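Local structure of LPXTG cell wall surface protein (Streptococcus gordonii, 4IGB) at residues B[14-19]-B[214-219]; B[101-106]-B[184-189]; B[308-313]-B[344-349]; B[360-365]-B[378-383]. The protein is a cell-wall-anchored surface protein that probably serves the bacterium as an adhesin, its N-terminal two-domain region being the part described here. All blocks are in the same frame, centred on the assembly; numbering follows the deposited sequence.

Contact 1: residues B[14-19]-B[214-219]; sequences LEEIKN and KNYQND
Tyr216 reaches across from the short helix 216-219 to Leu14 and Glu16 on strand 14-19, a buried joint in the beta-rich N-terminal domain between a sheet strand and a helical turn. The Tyr216 side chain leaves the helix on the far side from its own amide nitrogen (chi1 170°), which carries the hydroxyl end to the strand. Leu14 lies at about a right angle to it, and its CD2 methyl, 3.4 Å from Tyr216 CZ, approaches the phenol end obliquely. The same methyl also touches the aliphatic part of Gln217, 4.1 Å from Gln217 CG. Glu16 comes from another direction: its chain is extended beyond CG, and its OE2 lies at the edge of the ring, in the ring plane, while the carboxylate as a whole is turned 46° against the ring. Gln233 of strand 232-235 also bonds to Glu16 OE2, so this buried oxygen has two partners, and Arg223 adds a long, weak ion pair that would probably help stabilise its negative charge. Trp242 makes an edge-to-face ring pair with Tyr216, which probably helps to hold the phenol in place. Strand and helix are linked by a short bond, 2.5 Å, in which Tyr216 OH donates to the anti lone pair of Glu16 OE2.

Contact 2: residues B[101-106]-B[184-189]; sequences NGKQVD and DGTETD
An Asx turn at Asp184, in the loop that follows strand 170-182 of the N-terminal domain, receives the side chain of Lys103 from the start of strand 103-118. In the turn Asp184 OD1 accepts two bonds from one residue. Thr186 N approaches Asp184 OD1 from above the carboxylate plane at 3.0 Å, and Thr186 OG1 donates to Asp184 OD1 at 2.6 Å from the syn side. The threonine hydroxyl, its proton spent on the aspartate, can then accept from the lysine: Lys103 NZ to Thr186 OG1 is 2.7 Å, the two side chains meeting tip to tip. Lys103 is fully extended beyond CG (chi2 172°, chi3 160°), and its chain passes Asp184 at about a right angle, with CE 3.4 Å from Asp184 OD2. The charges themselves remain 4.4 Å apart between Lys103 NZ and Asp184 OD2, beyond a salt bridge, though their attraction probably contributes. Tyr182 adds a cation-pi partner for Lys103 and bonds through its hydroxyl to Asp189 OD1. Two waters complete this surface contact. One links Gln104 O to Asp184 N; the other accepts from Lys103 NZ at 3.0 Å and donates to Asp189 OD2 at 3.3 Å.

Contact 3: residues B[308-313]-B[344-349]; sequences GQDVTY and DYKELK
Lys346 and Asp310 both carry CG anti to the carbonyl carbon and beside the backbone N (chi1 -69° and -73°), and it is a bend further along the lysine, at chi3 (62°), that brings its ammonium to the aspartate. The two side chains meet at about a right angle. Only one carboxylate oxygen takes part: Lys346 NZ lies 3.3 Å from Asp310 OD1, a salt bridge whose hydrogen bond is weak. Both residues are exposed, so water probably screens the pair and the link is likely to be a modest one. It is also the whole of the side-chain contact between the two segments, which bury little surface against each other. On the lysine side the backbone is irregular. Lys346 and Glu347 together face a single residue of strand 389-397 in a classic beta bulge, and next to the bulge Glu347 N lies 3.7 Å above the plane of the Tyr345 ring, offset toward its rim. The pair belongs to the N2 domain, which is related to adhesin domains, and spans one strand of its sheet. Strand 389-397 runs between strands 310-317 and 343-352, antiparallel to each, and Ala396 on this middle strand touches the side chains of both Asp310 and Lys346. Beyond it, strand 295-304 pairs with the other edge of strand 310-317, while Leu348 packs against Val372 and Val374 of strand 371-376.

Contact 4: residues B[360-365]-B[378-383]; sequences GRDYTI and PEYLKG
Glu379 OE2 is held by two donors, a water at 2.7 Å and the guanidinium of Arg361. Arg361 NE lies 3.1 Å from Glu379 OE2 in a nearly straight bond (165° at the hydrogen), which enters along the syn lone pair and stays in the guanidinium plane, although the two flat groups are turned 57° apart. An extended chain from CG to NE carries the arginine out to this salt bridge, and its CG rests 3.4 Å from Glu379 OE2. The same water donates to Asp362 OD1 at 2.7 Å, so it bridges two carboxylates whose oxygens, Asp362 OD1 and Glu379 OE2, are 4.4 Å apart; with the arginine it probably eases their repulsion. In the N2 domain these residues join the loop leading into strand 363-368 to the short helix 378-382, which follows the strand's hairpin partner 371-376. Thr377, between that partner and the helix, bonds through OG1 to Arg361 O and Tyr380 N. Asp362 anchors its other oxygen, OD2, on Gln358 N. Asp362 OD1 lies at the edge of the Tyr380 ring, in its plane, the carboxylate itself turned 79° to the ring, and Tyr380 CB sits 3.6 Å from Asp362 O.

In the fold
From the N terminus, contact 1 opens first and closes the longest loop, bringing strand 14-19 to helix 216-219. Contact 2 is nested inside that loop, tying the start of strand 103-118 to the loop after strand 170-182; the two lie on opposite sides of the chain's centre, their own centres about 25 Å apart. The chain then enters the N2 domain, where contacts 3 and 4 close in series and no loop crosses another. Contact 3 links strands across strand 389-397, and contact 4 binds helix 378-382 to the approach to strand 363-368. These last two touch, Leu348 CD1 lying 3.8 Å from Ile365 CD1, whereas neither N-terminal contact touches them.

Contact 1: residues B[14-19]-B[214-219]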
loop_
_atom_site.group_PDB
_atom_site.type_symbol
_atom_site.label_atom_id
_atom_site.label_comp_id
_atom_site.label_asym_id
_atom_site.label_seq_id
_atom_site.Cartn_x
_atom_site.Cartn_y
_atom_site.Cartn_z
ATOM N N LEU B 14 1.147 15.220 -5.913
ATOM C CA LEU B 14 0.311 14.629 -4.895
ATOM C C LEU B 14 -1.095 15.159 -5.035
ATOM O O LEU B 14 -1.317 16.370 -5.109
ATOM C CB LEU B 14 0.829 14.965 -3.507
ATOM C CG LEU B 14 -0.211 14.810 -2.401
ATOM C CD1 LEU B 14 -0.609 13.336 -2.193
ATOM C CD2 LEU B 14 0.322 15.424 -1.112
ATOM N N GLU B 15 -2.050 14.245 -5.079
ATOM C CA GLU B 15 -3.440 14.631 -5.101
ATOM C C GLU B 15 -4.056 14.401 -3.717
ATOM O O GLU B 15 -4.013 13.289 -3.176
ATOM C CB GLU B 15 -4.189 13.847 -6.181
ATOM C CG GLU B 15 -5.687 13.979 -6.070
ATOM C CD GLU B 15 -6.429 13.148 -7.102
ATOM O OE1 GLU B 15 -5.783 12.589 -8.014
ATOM O OE2 GLU B 15 -7.668 13.056 -6.993
ATOM N N GLU B 16 -4.588 15.462 -3.125
ATOM C CA GLU B 16 -5.233 15.351 -1.826
ATOM C C GLU B 16 -6.730 15.564 -1.998
ATOM O O GLU B 16 -7.157 16.613 -2.484
ATOM C CB GLU B 16 -4.668 16.367 -0.829
ATOM C CG GLU B 16 -3.245 16.115 -0.409
ATOM C CD GLU B 16 -2.799 17.070 0.678
ATOM O OE1 GLU B 16 -3.104 18.273 0.566
ATOM O OE2 GLU B 16 -2.136 16.629 1.642
ATOM N N ILE B 17 -7.514 14.569 -1.594
ATOM C CA ILE B 17 -8.958 14.600 -1.784
ATOM C C ILE B 17 -9.696 14.476 -0.469
ATOM O O ILE B 17 -9.302 13.707 0.399
ATOM C CB ILE B 17 -9.429 13.450 -2.680
ATOM C CG1 ILE B 17 -8.868 13.607 -4.080
ATOM C CG2 ILE B 17 -10.959 13.426 -2.770
ATOM C CD1 ILE B 17 -9.317 12.511 -4.989
ATOM N N LYS B 18 -10.773 15.239 -0.328
ATOM C CA LYS B 18 -11.706 15.057 0.778
ATOM C C LYS B 18 -13.115 15.009 0.200
ATOM O O LYS B 18 -13.523 15.910 -0.529
ATOM C CB LYS B 18 -11.597 16.188 1.798
ATOM C CG LYS B 18 -12.621 16.068 2.920
ATOM C CD LYS B 18 -12.511 17.195 3.929
ATOM C CE LYS B 18 -11.179 17.177 4.635
ATOM N NZ LYS B 18 -11.031 18.328 5.566
ATOM N N ASN B 19 -13.848 13.949 0.508
ATOM C CA ASN B 19 -15.173 13.761 -0.066
ATOM C C ASN B 19 -16.008 12.838 0.815
ATOM O O ASN B 19 -15.626 12.565 1.953
ATOM C CB ASN B 19 -15.060 13.213 -1.489
ATOM C CG ASN B 19 -14.399 11.843 -1.538
ATOM O OD1 ASN B 19 -14.371 11.127 -0.549
ATOM N ND2 ASN B 19 -13.881 11.473 -2.702
ATOM N N LYS B 214 7.211 10.699 6.094
ATOM C CA LYS B 214 8.390 11.473 5.717
ATOM C C LYS B 214 8.405 11.712 4.207
ATOM O O LYS B 214 7.936 10.870 3.449
ATOM C CB LYS B 214 9.660 10.741 6.163
ATOM C CG LYS B 214 9.910 10.861 7.676
ATOM C CD LYS B 214 10.905 9.835 8.169
ATOM C CE LYS B 214 12.301 9.997 7.545
ATOM N NZ LYS B 214 13.125 8.759 7.842
ATOM N N ASN B 215 8.908 12.870 3.773
ATOM C CA ASN B 215 8.997 13.159 2.345
ATOM C C ASN B 215 7.613 13.010 1.687
ATOM O O ASN B 215 7.468 12.568 0.542
ATOM C CB ASN B 215 10.020 12.207 1.724
ATOM C CG ASN B 215 10.693 12.771 0.498
ATOM O OD1 ASN B 215 11.215 12.015 -0.334
ATOM N ND2 ASN B 215 10.697 14.095 0.371
ATOM N N TYR B 216 6.597 13.400 2.437
ATOM C CA TYR B 216 5.202 13.181 2.051
ATOM C C TYR B 216 4.850 13.556 0.612
ATOM O O TYR B 216 4.381 12.711 -0.149
ATOM C CB TYR B 216 4.297 13.915 3.044
ATOM C CG TYR B 216 2.837 14.000 2.672
ATOM C CD1 TYR B 216 2.106 12.858 2.357
ATOM C CD2 TYR B 216 2.168 15.223 2.698
ATOM C CE1 TYR B 216 0.755 12.936 2.042
ATOM C CE2 TYR B 216 0.819 15.312 2.392
ATOM C CZ TYR B 216 0.115 14.168 2.068
ATOM O OH TYR B 216 -1.225 14.254 1.772
ATOM N N GLN B 217 5.076 14.819 0.239
ATOM C CA GLN B 217 4.646 15.319 -1.060
ATOM C C GLN B 217 5.478 14.719 -2.195
ATOM O O GLN B 217 5.018 14.634 -3.336
ATOM C CB GLN B 217 4.692 16.861 -1.110
ATOM C CG GLN B 217 3.709 17.571 -0.181
ATOM C CD GLN B 217 4.346 18.000 1.150
ATOM O OE1 GLN B 217 5.271 17.355 1.651
ATOM N NE2 GLN B 217 3.859 19.103 1.711
ATOM N N ASN B 218 6.703 14.310 -1.892
ATOM C CA ASN B 218 7.525 13.615 -2.890
ATOM C C ASN B 218 7.208 12.123 -3.023
ATOM O O ASN B 218 7.497 11.521 -4.048
ATOM C CB ASN B 218 9.019 13.781 -2.591
ATOM C CG ASN B 218 9.529 15.180 -2.910
ATOM O OD1 ASN B 218 10.389 15.717 -2.205
ATOM N ND2 ASN B 218 8.998 15.778 -3.974
ATOM N N ASP B 219 6.600 11.530 -1.998
ATOM C CA ASP B 219 6.463 10.060 -1.945
ATOM C C ASP B 219 5.042 9.531 -2.095
ATOM O O ASP B 219 4.838 8.338 -2.342
ATOM C CB ASP B 219 7.040 9.508 -0.642
ATOM C CG ASP B 219 8.562 9.517 -0.620
ATOM O OD1 ASP B 219 9.169 9.886 -1.637
ATOM O OD2 ASP B 219 9.141 9.150 0.422
#

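Contact 2: residues B[101-106]-B[184-189]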
loop_
_atom_site.group_PDB
_atom_site.type_symbol
_atom_site.label_atom_id
_atom_site.label_comp_id
_atom_site.label_asym_id
_atom_site.label_seq_id
_atom_site.Cartn_x
_atom_site.Cartn_y
_atom_site.Cartn_z
ATOM N N ASN B 101 -1.640 -10.645 -9.498
ATOM C CA ASN B 101 -1.273 -10.763 -10.910
ATOM C C ASN B 101 -0.460 -12.029 -11.159
ATOM O O ASN B 101 0.534 -11.994 -11.889
ATOM C CB ASN B 101 -0.455 -9.544 -11.382
ATOM C CG ASN B 101 -1.232 -8.228 -11.307
ATOM O OD1 ASN B 101 -2.440 -8.171 -11.567
ATOM N ND2 ASN B 101 -0.528 -7.156 -10.951
ATOM N N GLY B 102 -0.876 -13.135 -10.540
ATOM C CA GLY B 102 -0.171 -14.400 -10.630
ATOM C C GLY B 102 1.118 -14.489 -9.812
ATOM O O GLY B 102 1.741 -15.550 -9.745
ATOM N N LYS B 103 1.516 -13.390 -9.178
ATOM C CA LYS B 103 2.806 -13.324 -8.479
ATOM C C LYS B 103 2.686 -13.277 -6.953
ATOM O O LYS B 103 1.859 -12.547 -6.399
ATOM C CB LYS B 103 3.598 -12.096 -8.949
ATOM C CG LYS B 103 3.988 -12.110 -10.433
ATOM C CD LYS B 103 4.583 -10.757 -10.829
ATOM C CE LYS B 103 5.414 -10.849 -12.095
ATOM N NZ LYS B 103 5.846 -9.476 -12.504
ATOM N N GLN B 104 3.530 -14.043 -6.273
ATOM C CA GLN B 104 3.632 -13.939 -4.821
ATOM C C GLN B 104 4.251 -12.601 -4.394
ATOM O O GLN B 104 5.259 -12.143 -4.963
ATOM C CB GLN B 104 4.450 -15.092 -4.244
ATOM C CG GLN B 104 4.823 -14.899 -2.779
ATOM C CD GLN B 104 5.701 -16.026 -2.255
ATOM O OE1 GLN B 104 5.583 -17.169 -2.701
ATOM N NE2 GLN B 104 6.595 -15.706 -1.316
ATOM N N VAL B 105 3.643 -11.998 -3.377
ATOM C CA VAL B 105 4.081 -10.722 -2.830
ATOM C C VAL B 105 4.592 -10.919 -1.412
ATOM O O VAL B 105 3.991 -11.655 -0.622
ATOM C CB VAL B 105 2.933 -9.680 -2.825
ATOM C CG1 VAL B 105 3.401 -8.347 -2.227
ATOM C CG2 VAL B 105 2.403 -9.471 -4.238
ATOM N N ASP B 106 5.718 -10.280 -1.110
ATOM C CA ASP B 106 6.258 -10.228 0.251
ATOM C C ASP B 106 6.221 -8.811 0.807
ATOM O O ASP B 106 6.224 -7.843 0.049
ATOM C CB ASP B 106 7.707 -10.729 0.302
ATOM C CG ASP B 106 7.867 -12.122 -0.267
ATOM O OD1 ASP B 106 6.994 -12.980 -0.036
ATOM O OD2 ASP B 106 8.868 -12.349 -0.973
ATOM N N ASP B 184 9.356 -13.066 -6.932
ATOM C CA ASP B 184 10.091 -13.588 -8.088
ATOM C C ASP B 184 11.190 -12.644 -8.603
ATOM O O ASP B 184 12.009 -13.031 -9.446
ATOM C CB ASP B 184 9.150 -14.027 -9.223
ATOM C CG ASP B 184 8.407 -12.871 -9.868
ATOM O OD1 ASP B 184 8.714 -11.699 -9.563
ATOM O OD2 ASP B 184 7.510 -13.139 -10.698
ATOM N N GLY B 185 11.213 -11.415 -8.092
ATOM C CA GLY B 185 12.274 -10.476 -8.431
ATOM C C GLY B 185 11.985 -9.565 -9.610
ATOM O O GLY B 185 12.837 -8.756 -10.009
ATOM N N THR B 186 10.795 -9.699 -10.185
ATOM C CA THR B 186 10.352 -8.774 -11.229
ATOM C C THR B 186 9.999 -7.429 -10.623
ATOM O O THR B 186 9.762 -7.326 -9.415
ATOM C CB THR B 186 9.117 -9.305 -12.004
ATOM O OG1 THR B 186 8.082 -9.670 -11.082
ATOM C CG2 THR B 186 9.494 -10.516 -12.844
ATOM N N GLU B 187 9.954 -6.402 -11.467
ATOM C CA GLU B 187 9.693 -5.048 -11.013
ATOM C C GLU B 187 8.328 -4.945 -10.330
ATOM O O GLU B 187 7.334 -5.437 -10.844
ATOM C CB GLU B 187 9.817 -4.067 -12.181
ATOM C CG GLU B 187 11.270 -3.874 -12.650
ATOM C CD GLU B 187 11.370 -3.333 -14.076
ATOM O OE1 GLU B 187 11.719 -2.143 -14.243
ATOM O OE2 GLU B 187 11.106 -4.110 -15.027
ATOM N N THR B 188 8.293 -4.333 -9.154
ATOM C CA THR B 188 7.051 -4.251 -8.395
ATOM C C THR B 188 6.284 -2.988 -8.795
ATOM O O THR B 188 6.646 -1.886 -8.403
ATOM C CB THR B 188 7.302 -4.285 -6.864
ATOM O OG1 THR B 188 8.066 -5.452 -6.524
ATOM C CG2 THR B 188 5.973 -4.312 -6.096
ATOM N N ASP B 189 5.239 -3.177 -9.597
ATOM C CA ASP B 189 4.378 -2.094 -10.087
ATOM C C ASP B 189 3.280 -1.730 -9.079
ATOM O O ASP B 189 2.517 -0.792 -9.293
ATOM C CB ASP B 189 3.737 -2.509 -11.419
ATOM C CG ASP B 189 3.225 -3.975 -11.408
ATOM O OD1 ASP B 189 3.072 -4.568 -10.312
ATOM O OD2 ASP B 189 2.982 -4.545 -12.504
HETATM O O HOH W 1 3.530 -7.715 -13.043
HETATM O O HOH W 2 6.520 -12.984 -7.291
#

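Contact 3: residues B[308-313]-B[344-349]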
loop_
_atom_site.group_PDB
_atom_site.type_symbol
_atom_site.label_atom_id
_atom_site.label_comp_id
_atom_site.label_asym_id
_atom_site.label_seq_id
_atom_site.Cartn_x
_atom_site.Cartn_y
_atom_site.Cartn_z
ATOM N N GLY B 308 2.955 -10.849 -43.909
ATOM C CA GLY B 308 1.553 -10.582 -44.189
ATOM C C GLY B 308 0.541 -11.548 -43.586
ATOM O O GLY B 308 -0.486 -11.822 -44.201
ATOM N N GLN B 309 0.819 -12.074 -42.395
ATOM C CA GLN B 309 -0.152 -12.906 -41.691
ATOM C C GLN B 309 -0.855 -12.090 -40.604
ATOM O O GLN B 309 -0.221 -11.620 -39.653
ATOM C CB GLN B 309 0.519 -14.126 -41.051
ATOM C CG GLN B 309 1.191 -15.064 -42.018
ATOM C CD GLN B 309 0.209 -15.713 -42.964
ATOM O OE1 GLN B 309 0.321 -15.561 -44.174
ATOM N NE2 GLN B 309 -0.764 -16.438 -42.417
ATOM N N ASP B 310 -2.164 -11.923 -40.740
ATOM C CA ASP B 310 -2.925 -11.195 -39.732
ATOM C C ASP B 310 -2.771 -11.812 -38.351
ATOM O O ASP B 310 -2.764 -13.034 -38.192
ATOM C CB ASP B 310 -4.405 -11.160 -40.088
ATOM C CG ASP B 310 -4.705 -10.226 -41.228
ATOM O OD1 ASP B 310 -3.831 -9.394 -41.558
ATOM O OD2 ASP B 310 -5.823 -10.319 -41.783
ATOM N N VAL B 311 -2.627 -10.963 -37.347
ATOM C CA VAL B 311 -2.805 -11.411 -35.978
ATOM C C VAL B 311 -3.555 -10.302 -35.248
ATOM O O VAL B 311 -3.193 -9.125 -35.326
ATOM C CB VAL B 311 -1.479 -11.812 -35.271
ATOM C CG1 VAL B 311 -0.435 -12.290 -36.284
ATOM C CG2 VAL B 311 -0.937 -10.675 -34.448
ATOM N N THR B 312 -4.633 -10.689 -34.577
ATOM C CA THR B 312 -5.559 -9.735 -34.005
ATOM C C THR B 312 -5.646 -9.946 -32.511
ATOM O O THR B 312 -5.882 -11.064 -32.055
ATOM C CB THR B 312 -6.962 -9.921 -34.618
ATOM O OG1 THR B 312 -6.858 -9.853 -36.041
ATOM C CG2 THR B 312 -7.919 -8.844 -34.132
ATOM N N TYR B 313 -5.470 -8.869 -31.756
ATOM C CA TYR B 313 -5.510 -8.930 -30.308
ATOM C C TYR B 313 -6.784 -8.294 -29.769
ATOM O O TYR B 313 -7.120 -7.172 -30.121
ATOM C CB TYR B 313 -4.285 -8.229 -29.716
ATOM C CG TYR B 313 -2.958 -8.901 -30.056
ATOM C CD1 TYR B 313 -2.595 -10.107 -29.463
ATOM C CD2 TYR B 313 -2.073 -8.327 -30.956
ATOM C CE1 TYR B 313 -1.389 -10.729 -29.762
ATOM C CE2 TYR B 313 -0.851 -8.945 -31.266
ATOM C CZ TYR B 313 -0.521 -10.141 -30.662
ATOM O OH TYR B 313 0.675 -10.758 -30.951
ATOM N N ASP B 344 3.614 -5.705 -37.751
ATOM C CA ASP B 344 3.272 -4.315 -38.017
ATOM C C ASP B 344 1.883 -3.999 -37.440
ATOM O O ASP B 344 0.905 -4.690 -37.739
ATOM C CB ASP B 344 3.248 -4.037 -39.522
ATOM C CG ASP B 344 4.614 -4.189 -40.176
ATOM O OD1 ASP B 344 5.641 -4.030 -39.473
ATOM O OD2 ASP B 344 4.648 -4.473 -41.396
ATOM N N TYR B 345 1.799 -2.947 -36.636
ATOM C CA TYR B 345 0.519 -2.453 -36.146
ATOM C C TYR B 345 -0.282 -1.840 -37.288
ATOM O O TYR B 345 0.217 -0.976 -38.001
ATOM C CB TYR B 345 0.732 -1.407 -35.051
ATOM C CG TYR B 345 -0.510 -0.594 -34.730
ATOM C CD1 TYR B 345 -1.569 -1.154 -34.020
ATOM C CD2 TYR B 345 -0.628 0.727 -35.148
ATOM C CE1 TYR B 345 -2.714 -0.416 -33.732
ATOM C CE2 TYR B 345 -1.762 1.472 -34.867
ATOM C CZ TYR B 345 -2.803 0.896 -34.155
ATOM O OH TYR B 345 -3.931 1.635 -33.876
ATOM N N LYS B 346 -1.530 -2.269 -37.449
ATOM C CA LYS B 346 -2.385 -1.733 -38.512
ATOM C C LYS B 346 -3.383 -0.677 -38.027
ATOM O O LYS B 346 -3.363 0.461 -38.495
ATOM C CB LYS B 346 -3.104 -2.865 -39.252
ATOM C CG LYS B 346 -2.153 -3.708 -40.082
ATOM C CD LYS B 346 -2.789 -5.021 -40.508
ATOM C CE LYS B 346 -4.020 -4.837 -41.395
ATOM N NZ LYS B 346 -4.444 -6.162 -41.927
ATOM N N GLU B 347 -4.249 -1.050 -37.088
ATOM C CA GLU B 347 -5.236 -0.121 -36.543
ATOM C C GLU B 347 -5.898 -0.790 -35.363
ATOM O O GLU B 347 -5.645 -1.963 -35.101
ATOM C CB GLU B 347 -6.303 0.182 -37.590
ATOM C CG GLU B 347 -7.003 -1.081 -38.044
ATOM C CD GLU B 347 -8.020 -0.843 -39.142
ATOM O OE1 GLU B 347 -7.609 -0.632 -40.295
ATOM O OE2 GLU B 347 -9.230 -0.880 -38.855
ATOM N N LEU B 348 -6.754 -0.056 -34.662
ATOM C CA LEU B 348 -7.497 -0.626 -33.537
ATOM C C LEU B 348 -8.855 0.041 -33.379
ATOM O O LEU B 348 -9.070 1.148 -33.872
ATOM C CB LEU B 348 -6.710 -0.456 -32.232
ATOM C CG LEU B 348 -6.519 0.984 -31.767
ATOM C CD1 LEU B 348 -7.781 1.522 -31.099
ATOM C CD2 LEU B 348 -5.354 1.065 -30.798
ATOM N N LYS B 349 -9.746 -0.610 -32.640
ATOM C CA LYS B 349 -11.028 -0.010 -32.293
ATOM C C LYS B 349 -11.286 -0.222 -30.802
ATOM O O LYS B 349 -10.760 -1.160 -30.196
ATOM C CB LYS B 349 -12.171 -0.607 -33.133
ATOM C CG LYS B 349 -12.546 -2.034 -32.764
ATOM C CD LYS B 349 -13.776 -2.538 -33.535
ATOM C CE LYS B 349 -13.941 -4.058 -33.372
ATOM N NZ LYS B 349 -15.035 -4.642 -34.233
#

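Contact 4: residues B[360-365]-B[378-383]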
loop_
_atom_site.group_PDB
_atom_site.type_symbol
_atom_site.label_atom_id
_atom_site.label_comp_id
_atom_site.label_asym_id
_atom_site.label_seq_id
_atom_site.Cartn_x
_atom_site.Cartn_y
_atom_site.Cartn_z
ATOM N N GLY B 360 -10.555 10.663 -30.656
ATOM C CA GLY B 360 -10.717 12.099 -30.484
ATOM C C GLY B 360 -11.705 12.433 -29.373
ATOM O O GLY B 360 -11.369 13.128 -28.414
ATOM N N ARG B 361 -12.925 11.922 -29.483
ATOM C CA ARG B 361 -13.939 12.158 -28.449
ATOM C C ARG B 361 -13.724 11.340 -27.174
ATOM O O ARG B 361 -13.718 11.880 -26.069
ATOM C CB ARG B 361 -15.351 11.866 -28.985
ATOM C CG ARG B 361 -16.458 12.042 -27.932
ATOM C CD ARG B 361 -17.769 11.409 -28.378
ATOM N NE ARG B 361 -18.865 11.708 -27.459
ATOM C CZ ARG B 361 -20.142 11.380 -27.669
ATOM N NH1 ARG B 361 -20.491 10.744 -28.775
ATOM N NH2 ARG B 361 -21.069 11.687 -26.767
ATOM N N ASP B 362 -13.592 10.029 -27.336
ATOM C CA ASP B 362 -13.579 9.110 -26.206
ATOM C C ASP B 362 -12.163 8.686 -25.828
ATOM O O ASP B 362 -11.866 8.450 -24.660
ATOM C CB ASP B 362 -14.405 7.869 -26.526
ATOM C CG ASP B 362 -15.863 8.186 -26.760
ATOM O OD1 ASP B 362 -16.445 8.916 -25.926
ATOM O OD2 ASP B 362 -16.418 7.708 -27.775
ATOM N N TYR B 363 -11.296 8.578 -26.827
ATOM C CA TYR B 363 -9.929 8.171 -26.585
ATOM C C TYR B 363 -8.991 8.781 -27.615
ATOM O O TYR B 363 -9.428 9.276 -28.661
ATOM C CB TYR B 363 -9.822 6.645 -26.624
ATOM C CG TYR B 363 -10.076 6.044 -27.992
ATOM C CD1 TYR B 363 -9.032 5.833 -28.890
ATOM C CD2 TYR B 363 -11.357 5.682 -28.380
ATOM C CE1 TYR B 363 -9.265 5.274 -30.141
ATOM C CE2 TYR B 363 -11.603 5.126 -29.623
ATOM C CZ TYR B 363 -10.557 4.920 -30.498
ATOM O OH TYR B 363 -10.814 4.358 -31.726
ATOM N N THR B 364 -7.697 8.744 -27.304
ATOM C CA THR B 364 -6.659 9.105 -28.269
ATOM C C THR B 364 -5.643 7.979 -28.352
ATOM O O THR B 364 -5.551 7.138 -27.455
ATOM C CB THR B 364 -5.912 10.378 -27.876
ATOM O OG1 THR B 364 -5.283 10.185 -26.603
ATOM C CG2 THR B 364 -6.864 11.558 -27.798
ATOM N N ILE B 365 -4.877 7.977 -29.434
ATOM C CA ILE B 365 -3.954 6.898 -29.709
ATOM C C ILE B 365 -2.579 7.497 -29.902
ATOM O O ILE B 365 -2.395 8.415 -30.701
ATOM C CB ILE B 365 -4.320 6.152 -30.991
ATOM C CG1 ILE B 365 -5.654 5.421 -30.842
ATOM C CG2 ILE B 365 -3.221 5.172 -31.361
ATOM C CD1 ILE B 365 -6.087 4.738 -32.124
ATOM N N PRO B 378 -10.496 13.019 -20.857
ATOM C CA PRO B 378 -11.137 13.562 -19.657
ATOM C C PRO B 378 -12.668 13.462 -19.745
ATOM O O PRO B 378 -13.313 13.087 -18.757
ATOM C CB PRO B 378 -10.680 15.020 -19.656
ATOM C CG PRO B 378 -9.337 14.979 -20.351
ATOM C CD PRO B 378 -9.473 13.926 -21.410
ATOM N N GLU B 379 -13.233 13.757 -20.916
ATOM C CA GLU B 379 -14.680 13.655 -21.117
ATOM C C GLU B 379 -15.179 12.234 -20.840
ATOM O O GLU B 379 -16.216 12.050 -20.212
ATOM C CB GLU B 379 -15.096 14.106 -22.533
ATOM C CG GLU B 379 -16.585 13.855 -22.871
ATOM C CD GLU B 379 -16.906 13.877 -24.384
ATOM O OE1 GLU B 379 -16.401 14.783 -25.096
ATOM O OE2 GLU B 379 -17.666 12.988 -24.860
ATOM N N TYR B 380 -14.441 11.229 -21.306
ATOM C CA TYR B 380 -14.866 9.860 -21.083
ATOM C C TYR B 380 -14.819 9.543 -19.599
ATOM O O TYR B 380 -15.745 8.945 -19.062
ATOM C CB TYR B 380 -14.032 8.843 -21.873
ATOM C CG TYR B 380 -14.604 7.441 -21.748
ATOM C CD1 TYR B 380 -15.532 6.963 -22.665
ATOM C CD2 TYR B 380 -14.245 6.613 -20.693
ATOM C CE1 TYR B 380 -16.075 5.701 -22.550
ATOM C CE2 TYR B 380 -14.784 5.341 -20.570
ATOM C CZ TYR B 380 -15.697 4.891 -21.500
ATOM O OH TYR B 380 -16.239 3.629 -21.385
ATOM N N LEU B 381 -13.742 9.957 -18.941
ATOM C CA LEU B 381 -13.602 9.767 -17.499
ATOM C C LEU B 381 -14.732 10.446 -16.725
ATOM O O LEU B 381 -15.251 9.890 -15.762
ATOM C CB LEU B 381 -12.244 10.290 -16.998
ATOM C CG LEU B 381 -10.994 9.520 -17.453
ATOM C CD1 LEU B 381 -9.727 10.118 -16.840
ATOM C CD2 LEU B 381 -11.101 8.050 -17.104
ATOM N N LYS B 382 -15.091 11.654 -17.145
ATOM C CA LYS B 382 -16.106 12.449 -16.458
ATOM C C LYS B 382 -17.468 11.758 -16.479
ATOM O O LYS B 382 -18.258 11.894 -15.552
ATOM C CB LYS B 382 -16.202 13.831 -17.115
ATOM C CG LYS B 382 -17.183 14.795 -16.476
ATOM C CD LYS B 382 -17.206 16.139 -17.219
ATOM C CE LYS B 382 -18.222 17.124 -16.613
ATOM N NZ LYS B 382 -19.656 16.707 -16.776
ATOM N N GLY B 383 -17.733 11.020 -17.552
ATOM C CA GLY B 383 -18.996 10.329 -17.721
ATOM C C GLY B 383 -19.171 9.176 -16.755
ATOM O O GLY B 383 -20.271 8.662 -16.589
HETATM O O HOH W 3 -16.753 10.610 -23.828
#